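Local coordinates for conserved hypothetical protein MTH1747 (Methanothermobacter thermautotrophicus, PDB 1I36) that is of unknown function but binds NADP and resembles 3-hydroxyacid dehydrogenases in its fold, which is consistent with a role as an oxidoreductase, at residues 224-227 with 228-232; 136-140 with 141-145; 74-77 with 78-82; 171-174 with 175-179. The protein carries 1 engineered substitution. All coordinates share one frame; numbering follows the deposited sequence.

Contact 1: 224-227 with 228-232; sequences KEVQ and DMLAE
Met229 lies back over the Glu225 carbonyl one helical turn earlier: its CG is 3.2 Å from Glu225 O, and its terminal CE comes within 4.3 Å of Glu225 CB. The torsions account for this. With CG anti to the carbonyl carbon (chi1 -65°) and the rest of the chain extended, it is the terminal methyl that comes back to the start of the Glu225 side chain. Met229 N is the donor to the same Glu225 O, at 2.8 Å, so that oxygen has both an N-H and a methylene against it. One residue on, Leu230 repeats the pattern with Val226. The Leu230 N to Val226 O bond is 2.8 Å long and nearly straight, at 171° on the hydrogen, while Leu230 CD1 and Val226 CG1 meet methyl to methyl, 4.3 Å apart. The solvent side is held by water. One water receives from Gln227 NE2 and donates to Asp228 OD1 at 2.8 Å, joining two polar ends that do not touch directly; a second donates to Lys224 O at 2.6 Å and only weakly to the same carboxylate oxygen. The bend at chi2 of Gln227 (63°) brings its amide to the same side as this carboxylate. Glu225 reaches from the turn to Asn89, an NADP-binding residue, which its OE1 accepts from. All of this belongs to helix 216-231. Val226, Met229 and Leu230 pack on helix 154-182, Gln227 and Leu230 face Pro239 of helix 238-249, Met229 also meets Pro92 of helix 92-101, and Leu230 touches Ala179 of the second subunit.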
# COMPACT_ATOMS: atom_id res chain seq x y z
N LYS A 224 -14.40 -8.03 -7.55
CA LYS A 224 -14.80 -8.47 -8.89
C LYS A 224 -15.28 -7.24 -9.65
O LYS A 224 -14.95 -7.07 -10.82
CB LYS A 224 -15.91 -9.53 -8.83
CG LYS A 224 -15.48 -10.83 -8.11
CD LYS A 224 -16.41 -12.02 -8.38
CE LYS A 224 -17.85 -11.77 -7.91
NZ LYS A 224 -18.71 -13.00 -8.00
N GLU A 225 -16.01 -6.35 -8.97
CA GLU A 225 -16.51 -5.13 -9.60
C GLU A 225 -15.35 -4.21 -9.95
O GLU A 225 -15.33 -3.62 -11.02
CB GLU A 225 -17.46 -4.36 -8.67
CG GLU A 225 -18.67 -5.15 -8.24
CD GLU A 225 -19.52 -4.43 -7.17
OE1 GLU A 225 -19.12 -3.34 -6.65
OE2 GLU A 225 -20.60 -4.97 -6.85
N VAL A 226 -14.42 -4.04 -9.00
CA VAL A 226 -13.24 -3.20 -9.24
C VAL A 226 -12.50 -3.71 -10.47
O VAL A 226 -12.06 -2.92 -11.30
CB VAL A 226 -12.26 -3.19 -8.02
CG1 VAL A 226 -10.86 -2.72 -8.44
CG2 VAL A 226 -12.80 -2.29 -6.93
N GLN A 227 -12.33 -5.02 -10.56
CA GLN A 227 -11.64 -5.59 -11.69
C GLN A 227 -12.36 -5.20 -12.99
O GLN A 227 -11.73 -4.75 -13.94
CB GLN A 227 -11.60 -7.12 -11.52
CG GLN A 227 -11.32 -7.95 -12.79
CD GLN A 227 -9.96 -7.70 -13.40
OE1 GLN A 227 -8.95 -7.74 -12.72
NE2 GLN A 227 -9.93 -7.48 -14.72
N ASP A 228 -13.69 -5.36 -13.01
CA ASP A 228 -14.45 -4.99 -14.21
C ASP A 228 -14.33 -3.50 -14.52
O ASP A 228 -14.06 -3.12 -15.66
CB ASP A 228 -15.92 -5.43 -14.07
CG ASP A 228 -16.08 -6.94 -14.21
OD1 ASP A 228 -15.13 -7.59 -14.71
OD2 ASP A 228 -17.12 -7.50 -13.80
N MET A 229 -14.39 -2.65 -13.48
CA MET A 229 -14.26 -1.22 -13.68
C MET A 229 -12.89 -0.84 -14.22
O MET A 229 -12.79 -0.08 -15.19
CB MET A 229 -14.63 -0.45 -12.40
CG MET A 229 -16.14 -0.63 -11.99
SD MET A 229 -16.71 0.34 -10.54
CE MET A 229 -18.37 -0.46 -10.15
N LEU A 230 -11.82 -1.39 -13.64
CA LEU A 230 -10.49 -1.12 -14.13
C LEU A 230 -10.34 -1.57 -15.58
O LEU A 230 -9.61 -0.95 -16.35
CB LEU A 230 -9.44 -1.85 -13.28
CG LEU A 230 -8.91 -1.16 -12.04
CD1 LEU A 230 -7.86 -2.10 -11.40
CD2 LEU A 230 -8.27 0.20 -12.45
N ALA A 231 -11.01 -2.66 -15.95
CA ALA A 231 -10.95 -3.19 -17.33
C ALA A 231 -11.53 -2.26 -18.42
O ALA A 231 -11.24 -2.44 -19.60
CB ALA A 231 -11.64 -4.56 -17.40
N GLU A 232 -12.36 -1.31 -18.02
CA GLU A 232 -12.93 -0.35 -18.96
C GLU A 232 -11.85 0.64 -19.37
O GLU A 232 -11.94 1.26 -20.42
CB GLU A 232 -14.10 0.42 -18.29
CG GLU A 232 -15.29 -0.48 -17.93
CD GLU A 232 -16.46 0.23 -17.24
OE1 GLU A 232 -16.31 1.38 -16.74
OE2 GLU A 232 -17.56 -0.38 -17.22
O HOH W 1 -14.67 -9.29 -12.16
O HOH W 2 -12.66 -8.20 -15.90

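Contact 2: 136-140 with 141-145; sequences MKLNR and YGLNI
Asn139 docks its side-chain amide on the backbone of Ile145, tying a 3-10 turn to strand 144-147, the outermost strand on this side of the mixed sheet of the Rossmann-type domain. Followed outward, CB first passes Leu143 O at 3.8 Å. CG then comes 3.5 Å from both Ile145 N and Leu143 O, and the amide splits: OD1 takes the N-H of Ile145 at 2.7 Å, while ND2 gives a hydrogen to Ile145 O at 2.9 Å. Both bonds are close to straight, 165° and 168° on the hydrogen, and Ile145 O lies in the amide plane of Asn139. A chi1 of -80° puts CG beside the backbone N, from where the amide can meet both polar atoms of one residue, and this pairing fixes its rotation. With an alanine in place of Asn139, Ile145 N and Ile145 O would probably lose these partners and the turn could drift from the strand. Apolar side chains pack beside the amide. Leu138 CB touches both Leu143 CD1 and Ile145 CD1, each at 4.0 Å, and the Met136 and Ile145 side chains run antiparallel, Met136 CG against Ile145 CG2. At the far end Arg140 CB stands over one face of the Tyr141 ring, a CH-pi contact close to the ring normal. Leu143 and Tyr141 carry the packing on to Leu19 of helix 10-21, and Asn144 turns its amide to Arg124 and Asp122. Where the turn meets the strand, a single water donates to Asn139 O at 2.7 Å and to Leu143 O at 2.6 Å.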
# COMPACT_ATOMS: atom_id res chain seq x y z
N MET A 136 -23.54 20.97 -5.98
CA MET A 136 -22.79 21.33 -4.77
C MET A 136 -23.45 22.45 -3.94
O MET A 136 -23.18 22.58 -2.75
CB MET A 136 -21.34 21.68 -5.12
CG MET A 136 -20.40 21.66 -3.88
SD MET A 136 -18.69 22.01 -4.29
CE MET A 136 -18.06 22.63 -2.70
N LYS A 137 -24.35 23.21 -4.56
CA LYS A 137 -25.10 24.24 -3.85
C LYS A 137 -25.93 23.60 -2.73
O LYS A 137 -26.29 24.28 -1.77
CB LYS A 137 -26.00 25.00 -4.82
CG LYS A 137 -25.21 25.97 -5.69
CD LYS A 137 -26.06 26.76 -6.68
CE LYS A 137 -25.17 27.74 -7.45
NZ LYS A 137 -25.88 28.40 -8.60
N LEU A 138 -26.23 22.30 -2.83
CA LEU A 138 -26.98 21.62 -1.78
C LEU A 138 -26.18 21.58 -0.46
O LEU A 138 -26.71 21.19 0.59
CB LEU A 138 -27.39 20.19 -2.21
CG LEU A 138 -28.45 20.18 -3.33
CD1 LEU A 138 -28.93 18.75 -3.65
CD2 LEU A 138 -29.63 21.03 -2.93
N ASN A 139 -24.91 21.96 -0.51
CA ASN A 139 -24.12 22.05 0.73
C ASN A 139 -24.75 23.10 1.66
O ASN A 139 -24.67 22.98 2.88
CB ASN A 139 -22.66 22.44 0.42
CG ASN A 139 -21.84 21.28 -0.06
OD1 ASN A 139 -22.33 20.15 -0.10
ND2 ASN A 139 -20.55 21.52 -0.38
N ARG A 140 -25.45 24.07 1.08
CA ARG A 140 -26.11 25.13 1.85
C ARG A 140 -27.18 24.51 2.72
O ARG A 140 -27.61 25.12 3.70
CB ARG A 140 -26.81 26.13 0.93
CG ARG A 140 -25.90 26.74 -0.10
CD ARG A 140 -26.71 27.51 -1.12
NE ARG A 140 -25.83 28.04 -2.17
CZ ARG A 140 -26.26 28.75 -3.21
NH1 ARG A 140 -27.55 29.01 -3.35
NH2 ARG A 140 -25.38 29.21 -4.09
N TYR A 141 -27.62 23.32 2.33
CA TYR A 141 -28.67 22.62 3.06
C TYR A 141 -28.22 21.37 3.83
O TYR A 141 -29.00 20.43 4.01
CB TYR A 141 -29.85 22.32 2.13
CG TYR A 141 -30.38 23.57 1.46
CD1 TYR A 141 -31.06 24.55 2.18
CD2 TYR A 141 -30.16 23.79 0.10
CE1 TYR A 141 -31.50 25.72 1.57
CE2 TYR A 141 -30.60 24.96 -0.52
CZ TYR A 141 -31.27 25.92 0.23
OH TYR A 141 -31.71 27.07 -0.38
N GLY A 142 -26.98 21.38 4.30
CA GLY A 142 -26.48 20.29 5.13
C GLY A 142 -25.70 19.15 4.51
O GLY A 142 -25.33 18.23 5.23
N LEU A 143 -25.45 19.19 3.20
CA LEU A 143 -24.71 18.11 2.58
C LEU A 143 -23.22 18.43 2.56
O LEU A 143 -22.82 19.57 2.87
CB LEU A 143 -25.28 17.78 1.18
CG LEU A 143 -26.76 17.34 1.19
CD1 LEU A 143 -27.17 16.75 -0.18
CD2 LEU A 143 -26.98 16.29 2.27
N ASN A 144 -22.40 17.46 2.16
CA ASN A 144 -20.95 17.64 2.16
C ASN A 144 -20.41 17.20 0.80
O ASN A 144 -19.73 16.20 0.69
CB ASN A 144 -20.39 16.73 3.28
CG ASN A 144 -18.88 16.84 3.45
OD1 ASN A 144 -18.23 17.74 2.91
ND2 ASN A 144 -18.33 15.93 4.24
N ILE A 145 -20.71 17.99 -0.23
CA ILE A 145 -20.31 17.67 -1.61
C ILE A 145 -19.04 18.43 -2.00
O ILE A 145 -18.80 19.55 -1.55
CB ILE A 145 -21.46 18.08 -2.59
CG1 ILE A 145 -22.74 17.30 -2.26
CG2 ILE A 145 -21.04 17.78 -4.06
CD1 ILE A 145 -24.08 18.07 -2.62
O HOH W 3 -23.01 21.61 4.55

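Contact 3: 74-77 with 78-82; sequences RRAG and RHVRG
Val80 and His79 both give their N-H to Ala76 O, closing the C-terminal end of helix 69-77 in the alpha-to-beta connection that leads to strand 83-86 of the Rossmann-type domain. The two donors come differently: Val80 N, at 2.9 Å, lies nearly on the line of the carbonyl bond, whereas His79 N, at 2.8 Å, stands above the carbonyl plane. This is the tight side. Val80 CG2 also rests on Ala76 CB at 4.0 Å, and both residues are buried, with Ala76 facing Tyr55 of helix 51-55. A water donating to Gly77 O and Val80 O braces the turn. The other side is loose and wet, and arginines line it. Arg78 runs back along the helix, CG beside the backbone N (chi1 -73°) and the chain extended to NE, which sets its guanidinium with Arg74 O over the centre of one face. The carbonyls at this helix end would probably favour its positive charge. Arg78 NH1 reaches Arg75 O only through a water, 3.2 Å from the nitrogen. Arg75 itself turns away to touch the bound NADP. The guanidinium planes of Arg74 and Arg78 are only 16° apart, yet the like-charged NE of Arg74 and NH2 of Arg78 stay 4.6 Å from each other. What touches is the aliphatic part of Arg74 against the guanidinium of Arg78: Arg74 CG and CD each lie 3.5 Å from Arg78 NH2.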
# COMPACT_ATOMS: atom_id res chain seq x y z
N ARG A 74 -33.32 6.07 -18.24
CA ARG A 74 -34.09 6.06 -19.49
C ARG A 74 -35.46 6.71 -19.21
O ARG A 74 -35.86 7.63 -19.91
CB ARG A 74 -34.27 4.61 -20.00
CG ARG A 74 -35.32 4.47 -21.15
CD ARG A 74 -34.84 5.09 -22.43
NE ARG A 74 -33.85 4.26 -23.10
CZ ARG A 74 -33.31 4.52 -24.29
NH1 ARG A 74 -33.66 5.61 -24.96
NH2 ARG A 74 -32.45 3.68 -24.81
N ARG A 75 -36.14 6.28 -18.14
CA ARG A 75 -37.45 6.85 -17.81
C ARG A 75 -37.40 8.33 -17.43
O ARG A 75 -38.23 9.12 -17.88
CB ARG A 75 -38.11 6.09 -16.66
CG ARG A 75 -38.62 4.72 -17.06
CD ARG A 75 -39.39 4.07 -15.91
NE ARG A 75 -38.49 3.66 -14.85
CZ ARG A 75 -37.79 2.52 -14.84
NH1 ARG A 75 -37.88 1.67 -15.84
NH2 ARG A 75 -36.95 2.27 -13.83
N ALA A 76 -36.45 8.70 -16.58
CA ALA A 76 -36.34 10.08 -16.15
C ALA A 76 -35.87 11.01 -17.29
O ALA A 76 -36.35 12.14 -17.44
CB ALA A 76 -35.38 10.16 -14.97
N GLY A 77 -35.01 10.49 -18.16
CA GLY A 77 -34.46 11.28 -19.25
C GLY A 77 -35.43 11.86 -20.27
O GLY A 77 -35.06 12.74 -21.04
N ARG A 78 -36.63 11.30 -20.33
CA ARG A 78 -37.66 11.80 -21.25
C ARG A 78 -38.28 13.07 -20.68
O ARG A 78 -38.97 13.80 -21.39
CB ARG A 78 -38.78 10.77 -21.41
CG ARG A 78 -38.43 9.57 -22.23
CD ARG A 78 -39.51 8.51 -22.18
NE ARG A 78 -38.97 7.30 -22.75
CZ ARG A 78 -38.97 6.11 -22.16
NH1 ARG A 78 -39.52 5.94 -20.96
NH2 ARG A 78 -38.34 5.12 -22.75
N HIS A 79 -38.05 13.33 -19.39
CA HIS A 79 -38.65 14.47 -18.72
C HIS A 79 -37.75 15.50 -18.02
O HIS A 79 -38.02 16.70 -18.05
CB HIS A 79 -39.67 13.95 -17.71
CG HIS A 79 -40.73 13.08 -18.31
ND1 HIS A 79 -40.64 11.70 -18.33
CD2 HIS A 79 -41.90 13.38 -18.92
CE1 HIS A 79 -41.71 11.19 -18.92
NE2 HIS A 79 -42.49 12.19 -19.29
N VAL A 80 -36.72 15.02 -17.31
CA VAL A 80 -35.86 15.91 -16.54
C VAL A 80 -35.22 17.01 -17.35
O VAL A 80 -34.61 16.75 -18.39
CB VAL A 80 -34.75 15.09 -15.80
CG1 VAL A 80 -33.77 16.03 -15.11
CG2 VAL A 80 -35.40 14.16 -14.77
N ARG A 81 -35.35 18.24 -16.88
CA ARG A 81 -34.76 19.39 -17.56
C ARG A 81 -33.80 20.11 -16.60
O ARG A 81 -33.01 20.97 -17.01
CB ARG A 81 -35.84 20.34 -18.08
CG ARG A 81 -36.52 19.84 -19.35
CD ARG A 81 -37.58 20.80 -19.82
NE ARG A 81 -38.27 20.25 -20.98
CZ ARG A 81 -37.88 20.42 -22.24
NH1 ARG A 81 -36.80 21.15 -22.52
NH2 ARG A 81 -38.54 19.80 -23.21
N GLY A 82 -33.85 19.71 -15.33
CA GLY A 82 -32.94 20.28 -14.33
C GLY A 82 -31.69 19.41 -14.30
O GLY A 82 -31.19 18.95 -15.35
O HOH W 4 -40.42 8.26 -18.99
O HOH W 5 -33.59 14.75 -19.81

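Contact 4: 171-174 with 175-179; sequences ALLW and ETLTA
Trp174 O takes two hydrogen bonds from one residue, Thr178 OG1 at 2.8 Å and Thr178 N at 2.9 Å, and the donors approach from opposite faces of the carbonyl plane. Further backbone bonds of the helix flank this pair, among them Leu177 N to Leu173 O at 2.9 Å. Because the Thr178 hydroxyl spends its hydrogen on the carbonyl, its oxygen is what meets the indole: OG1 stands 3.2 Å above the ring plane, over its centre, and Thr178 CB makes a CH-pi contact with the six-membered ring, 8° off the normal. The indole can face Thr178 because CG points opposite the backbone N (chi1 -178°) and chi2 of 86° turns its flat side to the threonine. Replaced by an alanine, Trp174 would probably leave Gln261 O without the donor NE1 and open a gap beside Thr178, Ile245 and Leu249. On another flank Leu173 CG lies 3.7 Å from Leu177 CD1, and Leu173 continues onto Leu209 of helix 202-214. Glu175 extends instead to the second subunit, where OE1 and OE2 accept from the backbone N of Met238 and Val237. Two N-H groups at the start of helix 238-249 thus hold a buried carboxylate, and are likely to favour its negative charge. The same two bonds mean that this turn joins the subunits by polar contacts as well as by packing.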
# COMPACT_ATOMS: atom_id res chain seq x y z
N ALA A 171 -4.80 -6.72 1.02
CA ALA A 171 -4.39 -8.05 0.60
C ALA A 171 -2.86 -8.24 0.72
O ALA A 171 -2.39 -9.33 1.07
CB ALA A 171 -4.82 -8.31 -0.83
N LEU A 172 -2.11 -7.21 0.33
CA LEU A 172 -0.64 -7.25 0.39
C LEU A 172 -0.21 -7.36 1.85
O LEU A 172 0.69 -8.15 2.19
CB LEU A 172 -0.03 -5.99 -0.24
CG LEU A 172 -0.16 -5.83 -1.75
CD1 LEU A 172 0.16 -4.38 -2.16
CD2 LEU A 172 0.78 -6.80 -2.51
N LEU A 173 -0.88 -6.61 2.71
CA LEU A 173 -0.57 -6.64 4.13
C LEU A 173 -0.82 -8.02 4.70
O LEU A 173 0.03 -8.58 5.40
CB LEU A 173 -1.42 -5.64 4.89
CG LEU A 173 -1.06 -5.59 6.37
CD1 LEU A 173 0.32 -4.91 6.54
CD2 LEU A 173 -2.13 -4.81 7.12
N TRP A 174 -2.00 -8.56 4.41
CA TRP A 174 -2.37 -9.88 4.89
C TRP A 174 -1.38 -10.96 4.49
O TRP A 174 -0.96 -11.76 5.32
CB TRP A 174 -3.77 -10.27 4.41
CG TRP A 174 -4.19 -11.62 4.95
CD1 TRP A 174 -4.79 -11.88 6.15
CD2 TRP A 174 -3.98 -12.88 4.33
NE1 TRP A 174 -4.97 -13.24 6.30
CE2 TRP A 174 -4.48 -13.87 5.20
CE3 TRP A 174 -3.43 -13.27 3.11
CZ2 TRP A 174 -4.45 -15.21 4.88
CZ3 TRP A 174 -3.40 -14.61 2.80
CH2 TRP A 174 -3.90 -15.56 3.68
N GLU A 175 -1.03 -11.02 3.21
CA GLU A 175 -0.09 -12.03 2.78
C GLU A 175 1.29 -11.85 3.44
O GLU A 175 1.90 -12.84 3.89
CB GLU A 175 0.04 -12.06 1.26
CG GLU A 175 1.11 -13.05 0.78
CD GLU A 175 0.96 -13.46 -0.66
OE1 GLU A 175 1.52 -12.79 -1.55
OE2 GLU A 175 0.29 -14.48 -0.91
N THR A 176 1.77 -10.62 3.51
CA THR A 176 3.07 -10.32 4.13
C THR A 176 3.08 -10.74 5.61
O THR A 176 4.02 -11.40 6.06
CB THR A 176 3.41 -8.83 4.03
OG1 THR A 176 3.63 -8.50 2.66
CG2 THR A 176 4.70 -8.48 4.81
N LEU A 177 2.01 -10.41 6.34
CA LEU A 177 1.93 -10.74 7.77
C LEU A 177 1.65 -12.21 8.07
O LEU A 177 2.04 -12.72 9.13
CB LEU A 177 0.92 -9.85 8.47
CG LEU A 177 1.31 -8.38 8.49
CD1 LEU A 177 0.24 -7.59 9.22
CD2 LEU A 177 2.66 -8.20 9.17
N THR A 178 0.97 -12.89 7.16
CA THR A 178 0.69 -14.30 7.34
C THR A 178 2.02 -15.06 7.18
O THR A 178 2.29 -16.00 7.92
CB THR A 178 -0.38 -14.80 6.34
OG1 THR A 178 -1.62 -14.16 6.65
CG2 THR A 178 -0.57 -16.31 6.48
N ALA A 179 2.86 -14.64 6.24
CA ALA A 179 4.15 -15.29 6.08
C ALA A 179 4.98 -14.96 7.32
O ALA A 179 5.62 -15.85 7.87
CB ALA A 179 4.84 -14.79 4.82
O HOH W 6 2.26 -8.42 0.37

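In the fold
The four contacts are local: two lie on helices, one at a helix end and one between a 3-10 turn and a strand, spread over the NADP-binding domain and the helical part. Contacts 2 and 3 belong to the former, their centres 23 Å apart. Contact 3 holds Arg75, which touches the cofactor, whereas contact 2 is farther off, with Leu143 about 13 Å from it (side chain to NADP). Contact 1 lies in the helical part where it meets the NADP-binding domain: Glu225 bonds Asn89, and its side chain is about 8 Å from NADP. Contact 4 lies away from the pocket, its centre 48 Å from that of contact 3 and 23 Å from that of contact 1. Across the dimer, Leu230 of contact 1 packs on Ala179 of the second subunit, a residue of contact 4.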